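Local atomic coordinates of tyrosinase (Burkholderia thailandensis, PDB entry 5ZRE), a protein that probably hydroxylates monophenols to ortho-diphenols and oxidises these to ortho-quinones at a paired copper centre. Residues A[507-512]-A[520-525]; A[32-37]-A[107-112]; A[237-242]-A[414-419]; A[368-373]-A[385-390]. One frame throughout, in Å; residues are numbered along the deposited sequence.

Contact 1: A[507-512]-A[520-525]; sequences FIHRGG and AAIDKV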
loop_
_atom_site.group_PDB
_atom_site.type_symbol
_atom_site.label_atom_id
_atom_site.label_comp_id
_atom_site.label_asym_id
_atom_site.label_seq_id
_atom_site.Cartn_x
_atom_site.Cartn_y
_atom_site.Cartn_z
ATOM N N PHE A 507 -3.408 -15.667 11.244
ATOM C CA PHE A 507 -4.096 -14.446 10.768
ATOM C C PHE A 507 -3.886 -13.312 11.769
ATOM O O PHE A 507 -4.159 -13.506 12.946
ATOM C CB PHE A 507 -5.599 -14.687 10.634
ATOM C CG PHE A 507 -5.951 -15.699 9.584
ATOM C CD1 PHE A 507 -5.979 -17.044 9.890
ATOM C CD2 PHE A 507 -6.215 -15.302 8.282
ATOM C CE1 PHE A 507 -6.290 -17.977 8.911
ATOM C CE2 PHE A 507 -6.523 -16.232 7.310
ATOM C CZ PHE A 507 -6.561 -17.569 7.628
ATOM N N ILE A 508 -3.406 -12.159 11.298
ATOM C CA ILE A 508 -3.412 -10.908 12.095
ATOM C C ILE A 508 -4.519 -9.994 11.548
ATOM O O ILE A 508 -4.648 -9.814 10.325
ATOM C CB ILE A 508 -2.023 -10.251 12.040
ATOM C CG1 ILE A 508 -0.930 -11.251 12.426
ATOM C CG2 ILE A 508 -1.979 -8.985 12.882
ATOM C CD1 ILE A 508 0.463 -10.824 12.004
ATOM N N HIS A 509 -5.342 -9.448 12.440
ATOM C CA HIS A 509 -6.643 -8.908 12.035
ATOM C C HIS A 509 -7.185 -7.921 13.073
ATOM O O HIS A 509 -6.635 -7.746 14.146
ATOM C CB HIS A 509 -7.634 -10.046 11.802
ATOM C CG HIS A 509 -7.989 -10.845 13.017
ATOM N ND1 HIS A 509 -9.109 -10.562 13.797
ATOM C CD2 HIS A 509 -7.421 -11.958 13.552
ATOM C CE1 HIS A 509 -9.191 -11.435 14.771
ATOM N NE2 HIS A 509 -8.156 -12.303 14.650
ATOM N N ARG A 510 -8.287 -7.280 12.759
ATOM C CA ARG A 510 -8.687 -6.142 13.527
ATOM C C ARG A 510 -9.567 -6.597 14.695
ATOM O O ARG A 510 -9.849 -5.814 15.609
ATOM C CB ARG A 510 -9.414 -5.132 12.638
ATOM C CG ARG A 510 -8.547 -4.510 11.555
ATOM C CD ARG A 510 -7.411 -3.692 12.103
ATOM N NE ARG A 510 -6.957 -2.711 11.125
ATOM C CZ ARG A 510 -6.004 -1.830 11.376
ATOM N NH1 ARG A 510 -5.300 -1.935 12.486
ATOM N NH2 ARG A 510 -5.804 -0.814 10.562
ATOM N N GLY A 511 -9.987 -7.853 14.673
ATOM C CA GLY A 511 -10.671 -8.420 15.813
ATOM C C GLY A 511 -11.900 -7.596 16.156
ATOM O O GLY A 511 -12.117 -7.235 17.327
ATOM N N GLY A 512 -12.685 -7.253 15.141
ATOM C CA GLY A 512 -13.938 -6.515 15.382
ATOM C C GLY A 512 -13.711 -5.020 15.599
ATOM O O GLY A 512 -14.646 -4.227 15.430
ATOM N N ALA A 520 -16.932 -12.350 18.582
ATOM C CA ALA A 520 -17.422 -12.832 17.317
ATOM C C ALA A 520 -16.309 -12.861 16.266
ATOM O O ALA A 520 -16.172 -13.838 15.550
ATOM C CB ALA A 520 -18.601 -12.010 16.856
ATOM N N ALA A 521 -15.507 -11.835 16.153
ATOM C CA ALA A 521 -14.478 -11.835 15.072
ATOM C C ALA A 521 -13.404 -12.893 15.354
ATOM O O ALA A 521 -13.042 -13.626 14.433
ATOM C CB ALA A 521 -13.842 -10.479 14.880
ATOM N N ILE A 522 -12.895 -12.973 16.578
ATOM C CA ILE A 522 -11.868 -13.987 16.912
ATOM C C ILE A 522 -12.426 -15.395 16.647
ATOM O O ILE A 522 -11.742 -16.232 16.069
ATOM C CB ILE A 522 -11.388 -13.806 18.368
ATOM C CG1 ILE A 522 -10.550 -12.541 18.523
ATOM C CG2 ILE A 522 -10.639 -15.024 18.893
ATOM C CD1 ILE A 522 -10.607 -11.982 19.930
ATOM N N ASP A 523 -13.680 -15.648 17.006
ATOM C CA ASP A 523 -14.273 -17.002 16.791
ATOM C C ASP A 523 -14.432 -17.347 15.318
ATOM O O ASP A 523 -14.221 -18.502 14.971
ATOM C CB ASP A 523 -15.591 -17.193 17.598
ATOM C CG ASP A 523 -15.331 -17.380 19.148
ATOM O OD1 ASP A 523 -14.184 -17.177 19.598
ATOM O OD2 ASP A 523 -16.242 -17.723 19.931
ATOM N N LYS A 524 -14.761 -16.377 14.441
ATOM C CA LYS A 524 -14.880 -16.695 12.989
ATOM C C LYS A 524 -13.483 -17.002 12.457
ATOM O O LYS A 524 -13.320 -17.852 11.589
ATOM C CB LYS A 524 -15.485 -15.587 12.116
ATOM C CG LYS A 524 -16.763 -14.926 12.642
ATOM C CD LYS A 524 -17.858 -14.724 11.588
ATOM C CE LYS A 524 -18.785 -13.548 11.845
ATOM N NZ LYS A 524 -19.370 -13.555 13.201
ATOM N N VAL A 525 -12.494 -16.310 12.992
ATOM C CA VAL A 525 -11.145 -16.563 12.591
ATOM C C VAL A 525 -10.764 -17.971 13.053
ATOM O O VAL A 525 -10.316 -18.743 12.235
ATOM C CB VAL A 525 -10.159 -15.484 13.084
ATOM C CG1 VAL A 525 -8.703 -15.931 12.978
ATOM C CG2 VAL A 525 -10.340 -14.203 12.288
#
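The first torsions of His509 and Val525 bring a methyl onto an imidazole. His509 has chi1 65°, with CG between its own backbone N and carbonyl carbon. Val525 has CG1 anti to its backbone N (chi1 165°), which leaves CG2 beside that N and facing His509. The two side chains come from opposite directions. CG2 of Val525 sits over one face of the His509 ring, 3.8 Å from the centroid and 12° off the ring normal, a CH-pi contact. Ile522 meets the same ring at its edge, with its CG1 4.1 Å from His509 CE1. The other methyl of Val525, CG1, lies 4.1 Å from Phe507 CB. The hydrogen bond of His509 NE2 to Gln296 OE1 helps set the ring rotation. His509 ND1 accepts a weak bond from Gly511 N (3.0 Å). The CB of Ala521 packs on the bare backbone of the glycines, 3.4 Å from Gly512 N. Phe507 and His509 also touch Phe441 on the adjacent strand 441-450. This is a local beta-to-alpha connection: the edge strand 502-508 of an antiparallel sheet leads through a loop with two glycines at positive phi into helix 515-526, which folds back on it.

Contact 2: A[32-37]-A[107-112]; sequences LVRAWV and SIVPGV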
loop_
_atom_site.group_PDB
_atom_site.type_symbol
_atom_site.label_atom_id
_atom_site.label_comp_id
_atom_site.label_asym_id
_atom_site.label_seq_id
_atom_site.Cartn_x
_atom_site.Cartn_y
_atom_site.Cartn_z
ATOM N N LEU A 32 5.780 23.171 -2.344
ATOM C CA LEU A 32 4.981 22.004 -2.265
ATOM C C LEU A 32 4.058 22.143 -1.051
ATOM O O LEU A 32 2.837 21.931 -1.149
ATOM C CB LEU A 32 5.878 20.766 -2.137
ATOM C CG LEU A 32 5.115 19.451 -1.967
ATOM C CD1 LEU A 32 4.727 18.872 -3.313
ATOM C CD2 LEU A 32 5.906 18.439 -1.156
ATOM N N VAL A 33 4.639 22.495 0.087
ATOM C CA VAL A 33 3.837 22.667 1.316
ATOM C C VAL A 33 2.772 23.757 1.120
ATOM O O VAL A 33 1.585 23.586 1.500
ATOM C CB VAL A 33 4.715 22.993 2.526
ATOM C CG1 VAL A 33 3.883 23.605 3.637
ATOM C CG2 VAL A 33 5.483 21.774 3.018
ATOM N N ARG A 34 3.172 24.851 0.497
ATOM C CA ARG A 34 2.255 25.931 0.282
ATOM C C ARG A 34 1.033 25.391 -0.457
ATOM O O ARG A 34 -0.092 25.741 -0.113
ATOM C CB ARG A 34 2.948 27.072 -0.476
ATOM C CG ARG A 34 2.009 28.209 -0.848
ATOM C CD ARG A 34 2.736 29.368 -1.486
ATOM N NE ARG A 34 3.404 30.192 -0.488
ATOM C CZ ARG A 34 4.702 30.139 -0.220
ATOM N NH1 ARG A 34 5.486 29.286 -0.865
ATOM N NH2 ARG A 34 5.202 30.955 0.686
ATOM N N ALA A 35 1.272 24.552 -1.461
ATOM C CA ALA A 35 0.207 24.041 -2.356
ATOM C C ALA A 35 -0.760 23.132 -1.584
ATOM O O ALA A 35 -1.978 23.121 -1.882
ATOM C CB ALA A 35 0.822 23.283 -3.516
ATOM N N TRP A 36 -0.180 22.356 -0.654
ATOM C CA TRP A 36 -0.916 21.437 0.200
ATOM C C TRP A 36 -1.725 22.221 1.239
ATOM O O TRP A 36 -2.898 21.881 1.455
ATOM C CB TRP A 36 0.013 20.428 0.887
ATOM C CG TRP A 36 0.259 19.176 0.113
ATOM C CD1 TRP A 36 1.320 18.890 -0.696
ATOM C CD2 TRP A 36 -0.585 18.017 0.070
ATOM N NE1 TRP A 36 1.217 17.627 -1.213
ATOM C CE2 TRP A 36 0.051 17.071 -0.768
ATOM C CE3 TRP A 36 -1.806 17.688 0.655
ATOM C CZ2 TRP A 36 -0.498 15.821 -1.018
ATOM C CZ3 TRP A 36 -2.348 16.452 0.402
ATOM C CH2 TRP A 36 -1.699 15.531 -0.417
ATOM N N VAL A 37 -1.115 23.239 1.862
ATOM C CA VAL A 37 -1.898 24.195 2.669
ATOM C C VAL A 37 -3.017 24.744 1.787
ATOM O O VAL A 37 -4.176 24.839 2.209
ATOM C CB VAL A 37 -1.040 25.344 3.241
ATOM C CG1 VAL A 37 -1.886 26.449 3.899
ATOM C CG2 VAL A 37 0.028 24.825 4.199
ATOM N N SER A 107 -3.335 24.405 -9.123
ATOM C CA SER A 107 -4.277 25.526 -9.098
ATOM C C SER A 107 -3.869 26.534 -8.019
ATOM O O SER A 107 -4.470 27.601 -7.929
ATOM C CB SER A 107 -5.720 25.045 -8.923
ATOM O OG SER A 107 -6.032 24.719 -7.572
ATOM N N ILE A 108 -2.860 26.172 -7.211
ATOM C CA ILE A 108 -2.393 26.941 -6.036
ATOM C C ILE A 108 -0.971 27.448 -6.289
ATOM O O ILE A 108 -0.667 28.603 -6.012
ATOM C CB ILE A 108 -2.408 26.090 -4.746
ATOM C CG1 ILE A 108 -3.784 25.494 -4.446
ATOM C CG2 ILE A 108 -1.876 26.894 -3.568
ATOM C CD1 ILE A 108 -4.745 26.456 -3.797
ATOM N N VAL A 109 -0.082 26.554 -6.704
ATOM C CA VAL A 109 1.303 26.916 -7.082
ATOM C C VAL A 109 1.557 26.378 -8.493
ATOM O O VAL A 109 1.706 25.154 -8.657
ATOM C CB VAL A 109 2.337 26.340 -6.096
ATOM C CG1 VAL A 109 3.740 26.843 -6.401
ATOM C CG2 VAL A 109 1.958 26.619 -4.648
ATOM N N PRO A 110 1.614 27.273 -9.506
ATOM C CA PRO A 110 1.713 26.754 -10.885
ATOM C C PRO A 110 3.003 25.940 -11.078
ATOM O O PRO A 110 4.045 26.298 -10.514
ATOM C CB PRO A 110 1.689 27.998 -11.783
ATOM C CG PRO A 110 0.974 29.030 -10.941
ATOM C CD PRO A 110 1.407 28.728 -9.520
ATOM N N GLY A 111 2.894 24.834 -11.827
ATOM C CA GLY A 111 4.062 24.087 -12.340
ATOM C C GLY A 111 4.662 23.112 -11.336
ATOM O O GLY A 111 5.697 22.511 -11.617
ATOM N N VAL A 112 3.990 22.905 -10.205
ATOM C CA VAL A 112 4.501 22.104 -9.098
ATOM C C VAL A 112 4.309 20.625 -9.418
ATOM O O VAL A 112 3.391 20.253 -10.102
ATOM C CB VAL A 112 3.803 22.475 -7.772
ATOM C CG1 VAL A 112 2.416 21.850 -7.643
ATOM C CG2 VAL A 112 4.663 22.122 -6.562
#
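The backbones of Ala35 and Ile108 come within 5.4 Å between their CA atoms, where one side of a regular helix meets a loop that contains a type II beta turn from Val109 to Val112. Ala35 is the centre of the contact. Its CB lies 3.7 Å from Val109 CG2. The CG2 of Ile108 comes in over the helix backbone and reaches Ala35 CA at 3.7 Å. Ile108 can do this because CG2 is anti to its backbone N, with CG1 (chi1 -56°) beside that N and near the carbonyl O of Ala35. The small alanine lets both branched residues come close to the helix. Loop 107-112 belongs to the central tyrosinase domain and directly follows helix 90-106, which carries the copper ligand His94. The turn through Pro110 and Gly111 brings the chain back to helix 27-41 near Leu32. There Val112 CG2 rests 4.3 Å from Leu32 CA. Leu105 of helix 90-106 touches both Ala35 and Val112. The aliphatic part of Arg34 crosses Val109 at about a right angle, with its CG 4.1 Å from Val109 CG2. Its chain then bends at chi3 (-79°), and the guanidinium group forms a salt bridge with Asp141.

Contact 3: A[237-242]-A[414-419]; sequences VYAKYV and SLLAVP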
loop_
_atom_site.group_PDB
_atom_site.type_symbol
_atom_site.label_atom_id
_atom_site.label_comp_id
_atom_site.label_asym_id
_atom_site.label_seq_id
_atom_site.Cartn_x
_atom_site.Cartn_y
_atom_site.Cartn_z
ATOM N N VAL A 237 8.652 -6.464 2.033
ATOM C CA VAL A 237 8.115 -5.588 1.031
ATOM C C VAL A 237 9.180 -5.292 -0.029
ATOM O O VAL A 237 8.842 -5.208 -1.206
ATOM C CB VAL A 237 7.566 -4.301 1.669
ATOM C CG1 VAL A 237 6.844 -3.461 0.643
ATOM C CG2 VAL A 237 6.638 -4.604 2.841
ATOM N N TYR A 238 10.447 -5.159 0.339
ATOM C CA TYR A 238 11.506 -4.873 -0.661
ATOM C C TYR A 238 11.498 -5.939 -1.774
ATOM O O TYR A 238 11.387 -5.606 -2.950
ATOM C CB TYR A 238 12.879 -4.789 0.007
ATOM C CG TYR A 238 14.008 -4.474 -0.944
ATOM C CD1 TYR A 238 14.667 -5.468 -1.654
ATOM C CD2 TYR A 238 14.426 -3.170 -1.134
ATOM C CE1 TYR A 238 15.704 -5.171 -2.530
ATOM C CE2 TYR A 238 15.461 -2.857 -1.995
ATOM C CZ TYR A 238 16.093 -3.858 -2.708
ATOM O OH TYR A 238 17.080 -3.514 -3.584
ATOM N N ALA A 239 11.580 -7.209 -1.388
ATOM C CA ALA A 239 11.510 -8.365 -2.302
ATOM C C ALA A 239 10.213 -8.357 -3.126
ATOM O O ALA A 239 10.243 -8.637 -4.334
ATOM C CB ALA A 239 11.580 -9.632 -1.508
ATOM N N LYS A 240 9.076 -8.072 -2.490
ATOM C CA LYS A 240 7.799 -8.059 -3.231
ATOM C C LYS A 240 7.860 -6.983 -4.335
ATOM O O LYS A 240 7.431 -7.248 -5.461
ATOM C CB LYS A 240 6.604 -7.869 -2.285
ATOM C CG LYS A 240 6.402 -8.992 -1.268
ATOM C CD LYS A 240 5.074 -9.714 -1.375
ATOM C CE LYS A 240 4.808 -10.638 -0.206
ATOM N NZ LYS A 240 3.364 -10.974 -0.107
ATOM N N TYR A 241 8.413 -5.797 -4.036
ATOM C CA TYR A 241 8.543 -4.765 -5.062
ATOM C C TYR A 241 9.459 -5.245 -6.204
ATOM O O TYR A 241 9.137 -5.097 -7.386
ATOM C CB TYR A 241 9.046 -3.452 -4.464
ATOM C CG TYR A 241 7.966 -2.506 -4.032
ATOM C CD1 TYR A 241 6.897 -2.239 -4.864
ATOM C CD2 TYR A 241 7.994 -1.885 -2.793
ATOM C CE1 TYR A 241 5.889 -1.370 -4.488
ATOM C CE2 TYR A 241 6.993 -1.018 -2.396
ATOM C CZ TYR A 241 5.942 -0.740 -3.259
ATOM O OH TYR A 241 4.923 0.112 -2.926
ATOM N N VAL A 242 10.591 -5.837 -5.855
ATOM C CA VAL A 242 11.565 -6.333 -6.841
ATOM C C VAL A 242 10.905 -7.399 -7.734
ATOM O O VAL A 242 11.110 -7.424 -8.930
ATOM C CB VAL A 242 12.823 -6.858 -6.119
ATOM C CG1 VAL A 242 13.716 -7.704 -7.021
ATOM C CG2 VAL A 242 13.608 -5.704 -5.498
ATOM N N SER A 414 19.772 -12.485 -7.080
ATOM C CA SER A 414 20.393 -13.293 -6.003
ATOM C C SER A 414 19.463 -13.380 -4.785
ATOM O O SER A 414 19.450 -14.386 -4.045
ATOM C CB SER A 414 21.750 -12.735 -5.608
ATOM O OG SER A 414 21.622 -11.507 -4.892
ATOM N N LEU A 415 18.716 -12.299 -4.581
ATOM C CA LEU A 415 17.758 -12.194 -3.496
ATOM C C LEU A 415 16.668 -13.257 -3.668
ATOM O O LEU A 415 16.473 -14.079 -2.785
ATOM C CB LEU A 415 17.147 -10.791 -3.527
ATOM C CG LEU A 415 16.006 -10.556 -2.541
ATOM C CD1 LEU A 415 16.542 -10.040 -1.217
ATOM C CD2 LEU A 415 14.987 -9.594 -3.125
ATOM N N LEU A 416 15.997 -13.216 -4.826
ATOM C CA LEU A 416 14.855 -14.082 -5.148
ATOM C C LEU A 416 15.310 -15.513 -5.454
ATOM O O LEU A 416 14.477 -16.316 -5.818
ATOM C CB LEU A 416 14.127 -13.536 -6.382
ATOM C CG LEU A 416 13.656 -12.085 -6.319
ATOM C CD1 LEU A 416 12.903 -11.713 -7.592
ATOM C CD2 LEU A 416 12.787 -11.852 -5.091
ATOM N N ALA A 417 16.599 -15.826 -5.365
ATOM C CA ALA A 417 17.098 -17.162 -5.735
ATOM C C ALA A 417 16.642 -18.185 -4.698
ATOM O O ALA A 417 16.605 -17.881 -3.513
ATOM C CB ALA A 417 18.607 -17.178 -5.835
ATOM N N VAL A 418 16.303 -19.379 -5.175
ATOM C CA VAL A 418 16.178 -20.562 -4.334
ATOM C C VAL A 418 17.582 -20.959 -3.878
ATOM O O VAL A 418 18.328 -21.473 -4.686
ATOM C CB VAL A 418 15.539 -21.736 -5.101
ATOM C CG1 VAL A 418 15.561 -23.011 -4.271
ATOM C CG2 VAL A 418 14.127 -21.428 -5.587
ATOM N N PRO A 419 17.936 -20.750 -2.598
ATOM C CA PRO A 419 19.264 -21.175 -2.111
ATOM C C PRO A 419 19.511 -22.665 -2.386
ATOM O O PRO A 419 18.573 -23.444 -2.341
ATOM C CB PRO A 419 19.239 -20.920 -0.597
ATOM C CG PRO A 419 18.204 -19.841 -0.437
ATOM C CD PRO A 419 17.163 -20.204 -1.473
#
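Leu415 and Leu416, just after the short helix 411-414, pack on Ala239 and Val242 of helix 237-244. The contact joins that helix, within the central tyrosinase domain, to the connection that leads on to strand 426-433. No hydrogen bond crosses between the two segments, and the side-chain atoms that meet are all carbons. Leu405 and Leu412 each touch both Tyr238 and Val242, and extend the apolar patch around those two residues. Leu415 is the first residue of the loop to touch. With CG anti to the backbone N (chi1 174°), it presents CD2 to Ala239. This methyl lies 3.8 Å from both CB and CA of Ala239. It also stands at the edge of the Tyr238 ring, near its plane, with Leu415 CD2 4.4 Å from Tyr238 CD1. Leu416 follows with a different first torsion. Its CG lies beside the backbone N and anti to the carbonyl carbon (chi1 -55°). Both of its methyls reach the helix. Leu416 CD2 lies 4.2 Å from Ala239 O and 4.4 Å from Ala239 CB. The other methyl reaches Val242, about one turn on, where the two side chains meet at an oblique angle with Leu416 CD1 4.1 Å from Val242 CG1.

Contact 4: A[368-373]-A[385-390]; sequences NLTTPL and TSEDCI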
loop_
_atom_site.group_PDB
_atom_site.type_symbol
_atom_site.label_atom_id
_atom_site.label_comp_id
_atom_site.label_asym_id
_atom_site.label_seq_id
_atom_site.Cartn_x
_atom_site.Cartn_y
_atom_site.Cartn_z
ATOM N N ASN A 368 -11.759 -3.022 -19.936
ATOM C CA ASN A 368 -10.785 -2.957 -20.997
ATOM C C ASN A 368 -10.140 -1.564 -20.978
ATOM O O ASN A 368 -10.483 -0.726 -20.136
ATOM C CB ASN A 368 -11.431 -3.336 -22.333
ATOM C CG ASN A 368 -12.595 -2.438 -22.691
ATOM O OD1 ASN A 368 -12.403 -1.242 -22.916
ATOM N ND2 ASN A 368 -13.796 -3.003 -22.749
ATOM N N LEU A 369 -9.214 -1.308 -21.905
ATOM C CA LEU A 369 -8.462 -0.038 -21.896
ATOM C C LEU A 369 -9.362 1.127 -22.344
ATOM O O LEU A 369 -8.931 2.248 -22.227
ATOM C CB LEU A 369 -7.210 -0.150 -22.783
ATOM C CG LEU A 369 -6.197 -1.228 -22.385
ATOM C CD1 LEU A 369 -4.973 -1.162 -23.274
ATOM C CD2 LEU A 369 -5.787 -1.124 -20.919
ATOM N N THR A 370 -10.587 0.895 -22.830
ATOM C CA THR A 370 -11.503 2.016 -23.138
ATOM C C THR A 370 -12.470 2.261 -21.978
ATOM O O THR A 370 -13.316 3.128 -22.081
ATOM C CB THR A 370 -12.334 1.789 -24.410
ATOM O OG1 THR A 370 -13.409 0.919 -24.065
ATOM C CG2 THR A 370 -11.541 1.208 -25.565
ATOM N N THR A 371 -12.371 1.501 -20.892
ATOM C CA THR A 371 -13.280 1.687 -19.766
ATOM C C THR A 371 -12.989 3.027 -19.090
ATOM O O THR A 371 -11.848 3.256 -18.700
ATOM C CB THR A 371 -13.115 0.581 -18.724
ATOM O OG1 THR A 371 -13.243 -0.672 -19.401
ATOM C CG2 THR A 371 -14.104 0.698 -17.583
ATOM N N PRO A 372 -14.023 3.873 -18.931
ATOM C CA PRO A 372 -13.924 5.124 -18.222
ATOM C C PRO A 372 -13.324 4.911 -16.823
ATOM O O PRO A 372 -13.570 3.906 -16.204
ATOM C CB PRO A 372 -15.360 5.665 -18.071
ATOM C CG PRO A 372 -16.121 4.963 -19.133
ATOM C CD PRO A 372 -15.450 3.610 -19.213
ATOM N N LEU A 373 -12.541 5.876 -16.359
ATOM C CA LEU A 373 -11.984 5.899 -15.025
ATOM C C LEU A 373 -12.649 7.044 -14.258
ATOM O O LEU A 373 -12.012 8.059 -13.973
ATOM C CB LEU A 373 -10.476 6.109 -15.141
ATOM C CG LEU A 373 -9.733 5.066 -15.981
ATOM C CD1 LEU A 373 -8.284 5.487 -16.188
ATOM C CD2 LEU A 373 -9.789 3.690 -15.324
ATOM N N THR A 385 -9.805 7.388 -19.841
ATOM C CA THR A 385 -9.726 5.965 -19.997
ATOM C C THR A 385 -8.270 5.517 -19.838
ATOM O O THR A 385 -7.357 6.339 -19.794
ATOM C CB THR A 385 -10.291 5.593 -21.370
ATOM O OG1 THR A 385 -9.294 5.970 -22.333
ATOM C CG2 THR A 385 -11.637 6.253 -21.625
ATOM N N SER A 386 -8.029 4.226 -19.763
ATOM C CA SER A 386 -6.658 3.751 -19.593
ATOM C C SER A 386 -5.815 4.041 -20.851
ATOM O O SER A 386 -4.607 4.226 -20.740
ATOM C CB SER A 386 -6.624 2.282 -19.213
ATOM O OG SER A 386 -7.170 2.090 -17.920
ATOM N N GLU A 387 -6.437 4.046 -22.035
ATOM C CA GLU A 387 -5.789 4.465 -23.309
ATOM C C GLU A 387 -5.106 5.831 -23.107
ATOM O O GLU A 387 -4.009 6.034 -23.604
ATOM C CB GLU A 387 -6.813 4.540 -24.459
ATOM C CG GLU A 387 -6.885 3.300 -25.356
ATOM C CD GLU A 387 -8.041 3.214 -26.365
ATOM O OE1 GLU A 387 -8.802 4.209 -26.525
ATOM O OE2 GLU A 387 -8.191 2.138 -27.001
ATOM N N ASP A 388 -5.754 6.747 -22.370
ATOM C CA ASP A 388 -5.286 8.124 -22.144
ATOM C C ASP A 388 -4.111 8.342 -21.187
ATOM O O ASP A 388 -3.785 9.495 -20.935
ATOM C CB ASP A 388 -6.424 8.981 -21.576
ATOM C CG ASP A 388 -7.513 9.207 -22.559
ATOM O OD1 ASP A 388 -7.265 9.897 -23.573
ATOM O OD2 ASP A 388 -8.619 8.689 -22.307
ATOM N N CYS A 389 -3.476 7.294 -20.648
ATOM C CA CYS A 389 -2.405 7.505 -19.678
ATOM C C CYS A 389 -1.446 6.306 -19.615
ATOM O O CYS A 389 -0.914 5.945 -18.545
ATOM C CB CYS A 389 -2.987 7.804 -18.304
ATOM S SG CYS A 389 -4.106 6.516 -17.717
ATOM N N ILE A 390 -1.143 5.751 -20.777
ATOM C CA ILE A 390 -0.185 4.667 -20.833
ATOM C C ILE A 390 1.226 5.244 -20.810
ATOM O O ILE A 390 2.081 4.802 -20.061
ATOM C CB ILE A 390 -0.442 3.807 -22.077
ATOM C CG1 ILE A 390 -1.808 3.113 -21.952
ATOM C CG2 ILE A 390 0.704 2.827 -22.271
ATOM C CD1 ILE A 390 -2.257 2.356 -23.180
#
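Leu369 packs its side chain on Ser386 and bonds its carbonyl to Glu387. With chi1 -60° the CG of Leu369 lies beside its backbone N, and CD2 packs 3.9 Å from Ser386 CB. The carbonyl O of Leu369 accepts a hydrogen bond from Glu387 N (3.1 Å, angle at the hydrogen 153°), with the donor in the carbonyl plane. Thr385 keeps OG1 between its backbone N and carbonyl carbon (chi1 75°). This directs CG2 to the carbonyl O of Thr370, 3.6 Å away, while OG1 and the backbone N both donate to Asp388 OD2. The N meets the anti lone pair of that oxygen, and OG1 comes from above the carboxylate plane. Thr370 and Glu387 lie side by side and point the same way, with Thr370 CG2 3.8 Å from Glu387 OE2. The bond from Thr370 N to Asn368 OD1 (2.8 Å) makes an Asx turn, and Thr370 OG1 donates to the same oxygen. Leu373 puts CD1 3.7 Å from Thr385 C. Both segments lean on helix 90-106: Ser386 OG bonds to Thr92, Leu373 touches Trp93 and Met96, and Cys389 O bonds to Arg95. Leu373 lies about 9 Å, between side chains, from the copper ligand His94 on that helix.

How the contacts relate
Along the chain contact 2 closes first. Contact 4 is nested within the long loop closed by contact 3, and contact 1 comes last. Contacts 2 and 4 share helix 90-106, which carries the copper ligand His94. Contact 4 meets its first half and contact 2 the loop after it, with centres 28 Å apart. Contact 3 is about 32 Å from contact 4 between centres. Contact 1 lies on the antiparallel sheet that includes strand 502-508. Its centre is 43 Å from that of contact 2, across the chain's centre. None touch. Contacts 4 and 3 pack later chain onto helices 90-106 and 237-244. Contact 2 joins two early parts, and contact 1 is local to the late sheet.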